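Quinoline 2-oxidoreductase large subunit (Pseudomonas putida, PDB 1T3Q) forms the molybdenum-bearing large subunit of an enzyme that oxidises quinoline at its 2-position, holding the metal on a molybdopterin cytosine dinucleotide cofactor. Local coordinates at residues V347-A352 against P408-F413; E399-N404 against V460-E465; L417-R422 against L474-T479. One frame throughout, in Å; residues are numbered along the deposited sequence.

Contact 1: residues V347-A352 against P408-F413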
loop_
_atom_site.group_PDB
_atom_site.type_symbol
_atom_site.label_atom_id
_atom_site.label_comp_id
_atom_site.label_asym_id
_atom_site.label_seq_id
_atom_site.Cartn_x
_atom_site.Cartn_y
_atom_site.Cartn_z
ATOM N N VAL B 347 17.216 -40.767 -19.059
ATOM C CA VAL B 347 17.267 -41.883 -18.129
ATOM C C VAL B 347 18.035 -43.119 -18.624
ATOM O O VAL B 347 18.141 -44.124 -17.911
ATOM C CB VAL B 347 15.795 -42.253 -17.800
ATOM C CG1 VAL B 347 15.451 -43.635 -18.281
ATOM C CG2 VAL B 347 15.529 -42.054 -16.350
ATOM N N TYR B 348 18.609 -43.025 -19.819
ATOM C CA TYR B 348 19.269 -44.164 -20.437
ATOM C C TYR B 348 20.787 -44.225 -20.445
ATOM O O TYR B 348 21.471 -43.215 -20.316
ATOM C CB TYR B 348 18.768 -44.278 -21.876
ATOM C CG TYR B 348 17.265 -44.135 -21.996
ATOM C CD1 TYR B 348 16.419 -45.219 -21.768
ATOM C CD2 TYR B 348 16.690 -42.903 -22.313
ATOM C CE1 TYR B 348 15.031 -45.080 -21.855
ATOM C CE2 TYR B 348 15.309 -42.753 -22.400
ATOM C CZ TYR B 348 14.487 -43.842 -22.172
ATOM O OH TYR B 348 13.120 -43.688 -22.261
ATOM N N LYS B 349 21.294 -45.441 -20.612
ATOM C CA LYS B 349 22.723 -45.688 -20.682
ATOM C C LYS B 349 23.100 -45.792 -22.161
ATOM O O LYS B 349 22.717 -46.736 -22.849
ATOM C CB LYS B 349 23.071 -46.982 -19.934
ATOM C CG LYS B 349 22.816 -46.895 -18.430
ATOM C CD LYS B 349 23.290 -48.131 -17.668
ATOM C CE LYS B 349 22.417 -49.344 -17.932
ATOM N NZ LYS B 349 22.850 -50.519 -17.115
ATOM N N VAL B 350 23.828 -44.792 -22.648
ATOM C CA VAL B 350 24.270 -44.741 -24.040
ATOM C C VAL B 350 25.769 -44.460 -23.983
ATOM O O VAL B 350 26.185 -43.346 -23.673
ATOM C CB VAL B 350 23.560 -43.600 -24.813
ATOM C CG1 VAL B 350 23.921 -43.671 -26.289
ATOM C CG2 VAL B 350 22.047 -43.704 -24.625
ATOM N N PRO B 351 26.598 -45.469 -24.291
ATOM C CA PRO B 351 28.061 -45.357 -24.265
ATOM C C PRO B 351 28.746 -44.374 -25.215
ATOM O O PRO B 351 29.774 -43.794 -24.862
ATOM C CB PRO B 351 28.511 -46.795 -24.494
ATOM C CG PRO B 351 27.466 -47.312 -25.422
ATOM C CD PRO B 351 26.186 -46.788 -24.807
ATOM N N ALA B 352 28.199 -44.185 -26.412
ATOM C CA ALA B 352 28.810 -43.265 -27.371
ATOM C C ALA B 352 27.852 -42.142 -27.749
ATOM O O ALA B 352 26.731 -42.395 -28.193
ATOM C CB ALA B 352 29.246 -44.021 -28.620
ATOM N N PRO B 408 18.297 -50.123 -10.852
ATOM C CA PRO B 408 18.411 -49.917 -9.408
ATOM C C PRO B 408 19.816 -50.257 -8.907
ATOM O O PRO B 408 20.385 -49.547 -8.075
ATOM C CB PRO B 408 17.349 -50.856 -8.845
ATOM C CG PRO B 408 16.284 -50.818 -9.911
ATOM C CD PRO B 408 17.104 -50.928 -11.177
ATOM N N GLU B 409 20.366 -51.344 -9.436
ATOM C CA GLU B 409 21.699 -51.815 -9.065
ATOM C C GLU B 409 22.805 -50.897 -9.590
ATOM O O GLU B 409 23.945 -50.962 -9.125
ATOM C CB GLU B 409 21.908 -53.230 -9.619
ATOM N N ASP B 410 22.466 -50.041 -10.551
ATOM C CA ASP B 410 23.443 -49.127 -11.150
ATOM C C ASP B 410 23.800 -47.878 -10.345
ATOM O O ASP B 410 24.916 -47.363 -10.466
ATOM C CB ASP B 410 22.967 -48.696 -12.540
ATOM C CG ASP B 410 22.971 -49.834 -13.535
ATOM O OD1 ASP B 410 22.347 -49.685 -14.604
ATOM O OD2 ASP B 410 23.608 -50.876 -13.251
ATOM N N PHE B 411 22.864 -47.382 -9.539
ATOM C CA PHE B 411 23.109 -46.182 -8.746
ATOM C C PHE B 411 24.229 -46.384 -7.730
ATOM O O PHE B 411 24.235 -47.371 -6.995
ATOM C CB PHE B 411 21.844 -45.760 -7.994
ATOM C CG PHE B 411 20.678 -45.432 -8.886
ATOM C CD1 PHE B 411 19.921 -46.442 -9.469
ATOM C CD2 PHE B 411 20.325 -44.109 -9.124
ATOM C CE1 PHE B 411 18.823 -46.138 -10.275
ATOM C CE2 PHE B 411 19.231 -43.792 -9.927
ATOM C CZ PHE B 411 18.478 -44.809 -10.502
ATOM N N PRO B 412 25.181 -45.436 -7.658
ATOM C CA PRO B 412 25.262 -44.209 -8.460
ATOM C C PRO B 412 25.864 -44.491 -9.826
ATOM O O PRO B 412 26.797 -45.287 -9.947
ATOM C CB PRO B 412 26.151 -43.306 -7.612
ATOM C CG PRO B 412 27.120 -44.293 -7.013
ATOM C CD PRO B 412 26.204 -45.432 -6.593
ATOM N N PHE B 413 25.333 -43.838 -10.852
ATOM C CA PHE B 413 25.811 -44.041 -12.215
ATOM C C PHE B 413 26.008 -42.721 -12.959
ATOM O O PHE B 413 25.104 -41.888 -13.005
ATOM C CB PHE B 413 24.808 -44.906 -12.981
ATOM C CG PHE B 413 25.209 -45.188 -14.393
ATOM C CD1 PHE B 413 26.130 -46.193 -14.682
ATOM C CD2 PHE B 413 24.701 -44.422 -15.439
ATOM C CE1 PHE B 413 26.540 -46.427 -15.994
ATOM C CE2 PHE B 413 25.105 -44.646 -16.751
ATOM C CZ PHE B 413 26.026 -45.652 -17.028
#
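Lys-349 reaches across the protein surface to Asp-410 and lies over the ring of Phe-413, making a salt bridge with a hydrophobic underside between two loops. One loop leads from helix 337-342 into strand 352-360; the other runs from helix 397-402 to the short strand 413-414. With only 148 Å² buried in total, one long side chain does nearly all the work.

Lys-349 NZ donates to Asp-410 OD1 at 2.7 Å, meeting the oxygen on its syn side, 25° out of the carboxylate plane. Asp-410 OD2 stays 4.0 Å from Lys-349 NZ, so the bridge has a single prong. Asp-410 OD1 also accepts from the backbone N of Met-407, and that second bond, three residues back, should limit rotation of the carboxylate.

The methylene part of the lysine uses Phe-413. Lys-349 CD sits 4.1 Å from the centroid of the Phe-413 ring, over one face and displaced toward the rim, a CH-pi contact, while Lys-349 CG comes within 3.6 Å of Phe-413 CE2. A bend at chi3 (-71°) carries the amino group past the ring to the aspartate; Lys-349 NZ is 6.0 Å from the centroid of the Phe-413 ring, too long for more than a weak cation-pi attraction. Lysine suits this place because its chain is greasy along its length and charged at its tip. With an alanine in place of Lys-349, Asp-410 would probably lose its salt-bridge partner and the Phe-413 ring the methylenes packed on it.

Behind this surface pair, Val-347 is hydrogen-bonded through its backbone to Val-406 and packs on Val-462 of strand 454-467. Val-350 rests on strand 312-322, and Pro-408 touches Leu-427 of helix 426-437.

Contact 2: residues E399-N404 against V460-E465; sequences EIRRRN and VSVFNE. Unlike the reference sequence in segment 460-465: Glu-465 (reference Asp).
Arg-401 lies against Val-460 and Val-462, whose side chains point from strand 454-467 toward helix 397-402. The contact is chiefly van der Waals. Val-460 CG1 sits over the centre of the Arg-401 guanidinium, 3.8 Å above its plane, and Val-462 CG2 touches the aliphatic part, 3.6 Å from Arg-401 CD. The arginine chain is extended from CG to NE, so it slides along both valines and offers methylene to one and its flat end to the other. Beta-branched valine suits a strand, and its short branches leave room for the long arginine.

Arg-401 NH2 also comes 3.1 Å from Val-460 O, but the angle is too poor for a hydrogen bond. The buried charge is met by other partners: NH2 forms a salt bridge with Glu-383 and NH1 with Asp-387, both on helix 375-393, while NH1 also donates to Pro-397 O.

A separate salt-bridge network links Glu-399 to Arg-402 and Arg-403 near the helix end. Glu-399 OE2 takes a bond from Arg-403 NE at 2.7 Å, in the guanidinium plane, and OE1 one from Arg-402 NH1 at 3.1 Å.

Through Arg-401, helix 397-402 packs on one side of strand 454-467, shared with Ile-430 of helix 426-437, whereas Ser-461 points away and packs on helix 744-761. Helices thus pack on both faces of an outermost strand of a mixed, largely antiparallel sheet, in the molybdopterin cofactor-binding part of the xanthine dehydrogenase family.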
loop_
_atom_site.group_PDB
_atom_site.type_symbol
_atom_site.label_atom_id
_atom_site.label_comp_id
_atom_site.label_asym_id
_atom_site.label_seq_id
_atom_site.Cartn_x
_atom_site.Cartn_y
_atom_site.Cartn_z
ATOM N N GLU B 399 9.582 -52.607 -22.831
ATOM C CA GLU B 399 10.693 -53.553 -22.769
ATOM C C GLU B 399 12.010 -52.973 -23.284
ATOM O O GLU B 399 13.057 -53.180 -22.673
ATOM C CB GLU B 399 10.340 -54.827 -23.549
ATOM C CG GLU B 399 11.430 -55.909 -23.575
ATOM C CD GLU B 399 11.898 -56.332 -22.191
ATOM O OE1 GLU B 399 11.065 -56.392 -21.262
ATOM O OE2 GLU B 399 13.103 -56.622 -22.032
ATOM N N ILE B 400 11.976 -52.251 -24.400
ATOM C CA ILE B 400 13.221 -51.691 -24.914
ATOM C C ILE B 400 13.808 -50.688 -23.918
ATOM O O ILE B 400 15.031 -50.532 -23.832
ATOM C CB ILE B 400 13.037 -51.024 -26.296
ATOM C CG1 ILE B 400 14.414 -50.778 -26.926
ATOM C CG2 ILE B 400 12.268 -49.709 -26.163
ATOM C CD1 ILE B 400 14.365 -50.415 -28.398
ATOM N N ARG B 401 12.945 -50.021 -23.156
ATOM C CA ARG B 401 13.415 -49.066 -22.163
ATOM C C ARG B 401 14.032 -49.779 -20.957
ATOM O O ARG B 401 15.035 -49.321 -20.415
ATOM C CB ARG B 401 12.274 -48.131 -21.737
ATOM C CG ARG B 401 11.934 -47.098 -22.813
ATOM C CD ARG B 401 10.729 -46.246 -22.442
ATOM N NE ARG B 401 10.514 -45.137 -23.377
ATOM C CZ ARG B 401 10.002 -45.253 -24.599
ATOM N NH1 ARG B 401 9.636 -46.439 -25.068
ATOM N NH2 ARG B 401 9.843 -44.167 -25.353
ATOM N N ARG B 402 13.449 -50.903 -20.545
ATOM C CA ARG B 402 13.998 -51.662 -19.421
ATOM C C ARG B 402 15.435 -52.084 -19.710
ATOM O O ARG B 402 16.261 -52.176 -18.805
ATOM C CB ARG B 402 13.194 -52.937 -19.161
ATOM C CG ARG B 402 11.777 -52.720 -18.699
ATOM C CD ARG B 402 11.171 -54.035 -18.227
ATOM N NE ARG B 402 9.775 -53.848 -17.857
ATOM C CZ ARG B 402 8.751 -54.079 -18.669
ATOM N NH1 ARG B 402 8.962 -54.521 -19.901
ATOM N NH2 ARG B 402 7.515 -53.841 -18.252
ATOM N N ARG B 403 15.723 -52.352 -20.978
ATOM C CA ARG B 403 17.051 -52.798 -21.384
ATOM C C ARG B 403 18.093 -51.693 -21.507
ATOM O O ARG B 403 19.270 -51.975 -21.730
ATOM C CB ARG B 403 16.953 -53.553 -22.712
ATOM C CG ARG B 403 16.003 -54.733 -22.660
ATOM C CD ARG B 403 15.916 -55.448 -23.990
ATOM N NE ARG B 403 14.994 -56.577 -23.924
ATOM C CZ ARG B 403 14.839 -57.474 -24.890
ATOM N NH1 ARG B 403 13.976 -58.467 -24.737
ATOM N NH2 ARG B 403 15.549 -57.381 -26.006
ATOM N N ASN B 404 17.675 -50.441 -21.356
ATOM C CA ASN B 404 18.612 -49.327 -21.481
ATOM C C ASN B 404 18.605 -48.340 -20.324
ATOM O O ASN B 404 19.496 -47.499 -20.208
ATOM C CB ASN B 404 18.334 -48.585 -22.785
ATOM C CG ASN B 404 18.676 -49.414 -24.000
ATOM O OD1 ASN B 404 19.851 -49.601 -24.324
ATOM N ND2 ASN B 404 17.654 -49.932 -24.674
ATOM N N VAL B 460 4.713 -43.611 -25.447
ATOM C CA VAL B 460 5.364 -43.709 -24.149
ATOM C C VAL B 460 6.522 -42.734 -24.010
ATOM O O VAL B 460 7.273 -42.504 -24.957
ATOM C CB VAL B 460 5.892 -45.141 -23.902
ATOM C CG1 VAL B 460 6.645 -45.210 -22.571
ATOM C CG2 VAL B 460 4.732 -46.117 -23.894
ATOM N N SER B 461 6.649 -42.158 -22.822
ATOM C CA SER B 461 7.730 -41.228 -22.531
ATOM C C SER B 461 8.177 -41.390 -21.086
ATOM O O SER B 461 7.382 -41.229 -20.161
ATOM C CB SER B 461 7.277 -39.784 -22.762
ATOM O OG SER B 461 8.289 -38.878 -22.359
ATOM N N VAL B 462 9.452 -41.724 -20.899
ATOM C CA VAL B 462 10.026 -41.889 -19.571
ATOM C C VAL B 462 11.075 -40.796 -19.417
ATOM O O VAL B 462 11.876 -40.567 -20.326
ATOM C CB VAL B 462 10.675 -43.277 -19.419
ATOM C CG1 VAL B 462 11.315 -43.406 -18.045
ATOM C CG2 VAL B 462 9.612 -44.363 -19.621
ATOM N N PHE B 463 11.079 -40.124 -18.271
ATOM C CA PHE B 463 12.018 -39.029 -18.065
ATOM C C PHE B 463 12.607 -38.924 -16.666
ATOM O O PHE B 463 12.185 -39.599 -15.725
ATOM C CB PHE B 463 11.315 -37.692 -18.341
ATOM C CG PHE B 463 10.376 -37.272 -17.234
ATOM C CD1 PHE B 463 9.112 -37.847 -17.116
ATOM C CD2 PHE B 463 10.795 -36.377 -16.253
ATOM C CE1 PHE B 463 8.286 -37.544 -16.035
ATOM C CE2 PHE B 463 9.977 -36.068 -15.167
ATOM C CZ PHE B 463 8.716 -36.658 -15.058
ATOM N N ASN B 464 13.604 -38.051 -16.560
ATOM C CA ASN B 464 14.223 -37.698 -15.295
ATOM C C ASN B 464 14.302 -36.184 -15.498
ATOM O O ASN B 464 14.168 -35.714 -16.631
ATOM C CB ASN B 464 15.586 -38.393 -15.091
ATOM C CG ASN B 464 16.721 -37.751 -15.856
ATOM O OD1 ASN B 464 16.515 -37.017 -16.819
ATOM N ND2 ASN B 464 17.945 -38.051 -15.433
ATOM N N GLU B 465 14.481 -35.420 -14.430
ATOM C CA GLU B 465 14.483 -33.970 -14.549
ATOM C C GLU B 465 15.302 -33.306 -13.450
ATOM O O GLU B 465 15.243 -33.722 -12.292
ATOM C CB GLU B 465 13.022 -33.487 -14.475
ATOM C CG GLU B 465 12.808 -32.011 -14.192
ATOM C CD GLU B 465 11.353 -31.689 -13.831
ATOM O OE1 GLU B 465 11.014 -30.493 -13.739
ATOM O OE2 GLU B 465 10.551 -32.627 -13.628
#

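Contact 3: residues L417-R422 against L474-T479; sequences LGQTHR and LSFLGT
Phe-476, in the last turn of helix 471-476, pushes its ring against Gln-419 and the loop before it. The phenyl group swings out from the helix with CG anti to the backbone N (chi1 164°), which sends its CE1 and CZ corner forward. Gln-419 CB meets both leading atoms, lying 3.5 Å from Phe-476 CE1 and the same distance from CZ.

The glutamine then crosses the ring at a slant. Its CG is also anti to the backbone N (chi1 -173°) and the chain continues extended, so that CG passes CZ and the amide comes up obliquely at the CE2-CZ side of the ring, with Gln-419 NE2 3.6 Å from Phe-476 CE2. Amide and ring planes are inclined to each other by 24°. Glutamine fits here because its methylenes pack on the phenyl group while OE1 reaches the side-chain amide of Asn-464 on strand 454-467, a bond that should fix which way the buried amide is turned.

Behind Phe-476 the helix closes in a Schellman motif. Gly-478 takes a positive phi, and Thr-479 N bonds back to Leu-474 O at 2.9 Å; a beta carbon at Gly-478 would jam against the preceding carbonyl oxygen. The same constraint holds at Gly-418, which also has positive phi. Its carbonyl approaches the aromatic corner, Gly-418 O being 3.9 Å from Phe-476 CE1.

A water lies 3.1 Å from Leu-417 O and 3.1 Å from Phe-476 O, placed to donate to either, although it has more acceptors nearby than protons to give them.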
loop_
_atom_site.group_PDB
_atom_site.type_symbol
_atom_site.label_atom_id
_atom_site.label_comp_id
_atom_site.label_asym_id
_atom_site.label_seq_id
_atom_site.Cartn_x
_atom_site.Cartn_y
_atom_site.Cartn_z
ATOM N N LEU B 417 27.455 -38.037 -20.640
ATOM C CA LEU B 417 27.451 -36.581 -20.607
ATOM C C LEU B 417 27.691 -35.988 -19.220
ATOM O O LEU B 417 27.440 -34.806 -18.985
ATOM C CB LEU B 417 26.144 -36.042 -21.200
ATOM C CG LEU B 417 25.931 -36.384 -22.682
ATOM C CD1 LEU B 417 24.645 -35.754 -23.174
ATOM C CD2 LEU B 417 27.105 -35.877 -23.506
ATOM N N GLY B 418 28.173 -36.821 -18.305
ATOM C CA GLY B 418 28.485 -36.348 -16.969
ATOM C C GLY B 418 27.365 -36.166 -15.963
ATOM O O GLY B 418 27.559 -35.479 -14.963
ATOM N N GLN B 419 26.195 -36.746 -16.208
ATOM C CA GLN B 419 25.117 -36.615 -15.235
ATOM C C GLN B 419 25.147 -37.856 -14.356
ATOM O O GLN B 419 25.102 -38.981 -14.854
ATOM C CB GLN B 419 23.742 -36.495 -15.906
ATOM C CG GLN B 419 22.629 -36.184 -14.894
ATOM C CD GLN B 419 21.234 -36.142 -15.506
ATOM O OE1 GLN B 419 20.706 -37.159 -15.956
ATOM N NE2 GLN B 419 20.629 -34.958 -15.519
ATOM N N THR B 420 25.232 -37.651 -13.050
ATOM C CA THR B 420 25.269 -38.770 -12.121
ATOM C C THR B 420 23.891 -39.037 -11.525
ATOM O O THR B 420 23.286 -38.154 -10.919
ATOM C CB THR B 420 26.270 -38.509 -10.971
ATOM O OG1 THR B 420 27.576 -38.284 -11.520
ATOM C CG2 THR B 420 26.327 -39.709 -10.027
ATOM N N HIS B 421 23.400 -40.257 -11.713
ATOM C CA HIS B 421 22.105 -40.655 -11.174
ATOM C C HIS B 421 22.372 -41.266 -9.798
ATOM O O HIS B 421 23.184 -42.188 -9.674
ATOM C CB HIS B 421 21.441 -41.692 -12.087
ATOM C CG HIS B 421 21.310 -41.257 -13.515
ATOM N ND1 HIS B 421 22.370 -41.257 -14.395
ATOM C CD2 HIS B 421 20.239 -40.824 -14.220
ATOM C CE1 HIS B 421 21.956 -40.848 -15.582
ATOM N NE2 HIS B 421 20.666 -40.578 -15.501
ATOM N N ARG B 422 21.692 -40.764 -8.768
ATOM C CA ARG B 422 21.905 -41.254 -7.409
ATOM C C ARG B 422 20.718 -41.962 -6.755
ATOM O O ARG B 422 20.902 -42.940 -6.031
ATOM C CB ARG B 422 22.388 -40.099 -6.524
ATOM C CG ARG B 422 23.717 -39.514 -7.002
ATOM C CD ARG B 422 24.260 -38.441 -6.075
ATOM N NE ARG B 422 25.502 -37.882 -6.606
ATOM C CZ ARG B 422 26.669 -38.521 -6.617
ATOM N NH1 ARG B 422 27.739 -37.933 -7.129
ATOM N NH2 ARG B 422 26.774 -39.739 -6.096
ATOM N N LEU B 474 23.150 -25.469 -12.525
ATOM C CA LEU B 474 23.487 -24.556 -13.605
ATOM C C LEU B 474 24.866 -24.888 -14.175
ATOM O O LEU B 474 25.091 -24.744 -15.379
ATOM C CB LEU B 474 23.398 -23.109 -13.115
ATOM C CG LEU B 474 21.966 -22.763 -12.678
ATOM C CD1 LEU B 474 21.897 -21.352 -12.142
ATOM C CD2 LEU B 474 21.021 -22.926 -13.859
ATOM N N SER B 475 25.777 -25.352 -13.320
ATOM C CA SER B 475 27.110 -25.750 -13.774
ATOM C C SER B 475 26.967 -26.979 -14.662
ATOM O O SER B 475 27.542 -27.037 -15.748
ATOM C CB SER B 475 28.022 -26.097 -12.593
ATOM O OG SER B 475 28.472 -24.932 -11.924
ATOM N N PHE B 476 26.199 -27.961 -14.193
ATOM C CA PHE B 476 25.973 -29.185 -14.953
ATOM C C PHE B 476 25.386 -28.886 -16.332
ATOM O O PHE B 476 25.745 -29.530 -17.318
ATOM C CB PHE B 476 25.017 -30.122 -14.200
ATOM C CG PHE B 476 24.442 -31.210 -15.064
ATOM C CD1 PHE B 476 25.243 -32.245 -15.529
ATOM C CD2 PHE B 476 23.112 -31.156 -15.475
ATOM C CE1 PHE B 476 24.734 -33.210 -16.398
ATOM C CE2 PHE B 476 22.591 -32.112 -16.344
ATOM C CZ PHE B 476 23.406 -33.143 -16.809
ATOM N N LEU B 477 24.483 -27.911 -16.391
ATOM C CA LEU B 477 23.834 -27.529 -17.640
ATOM C C LEU B 477 24.719 -26.703 -18.571
ATOM O O LEU B 477 24.319 -26.383 -19.687
ATOM C CB LEU B 477 22.541 -26.754 -17.350
ATOM C CG LEU B 477 21.396 -27.531 -16.693
ATOM C CD1 LEU B 477 20.213 -26.598 -16.472
ATOM C CD2 LEU B 477 20.994 -28.701 -17.578
ATOM N N GLY B 478 25.911 -26.347 -18.109
ATOM C CA GLY B 478 26.807 -25.568 -18.947
ATOM C C GLY B 478 26.512 -24.078 -18.978
ATOM O O GLY B 478 26.972 -23.366 -19.869
ATOM N N THR B 479 25.741 -23.605 -18.005
ATOM C CA THR B 479 25.404 -22.192 -17.908
ATOM C C THR B 479 25.783 -21.762 -16.496
ATOM O O THR B 479 24.925 -21.426 -15.678
ATOM C CB THR B 479 23.894 -21.954 -18.137
ATOM O OG1 THR B 479 23.137 -22.686 -17.164
ATOM C CG2 THR B 479 23.488 -22.409 -19.534
HETATM O O HOH W 1 27.598 -31.853 -18.018
#

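Overall arrangement
The three contacts lie close together. The centre of contact 1 is about 11 Å from that of contact 2 and about 14 Å from that of contact 3, with contacts 2 and 3 about 19 Å apart. Along the chain, contact 1 closes before contact 3 opens, whereas contact 2 interleaves with both. Backbone links join neighbours: Lys-349 N to Asn-404 O between contacts 1 and 2, and His-421 N to Phe-413 O, pairing strands 413-414 and 420-421, between contacts 1 and 3. Strand 454-467 serves contact 2 and leads on to helix 471-476 of contact 3. Contact 2 joins the two molybdopterin cofactor-binding family regions, while contacts 1 and 3 pack the chain around strands 413-414 and 420-421 beside it.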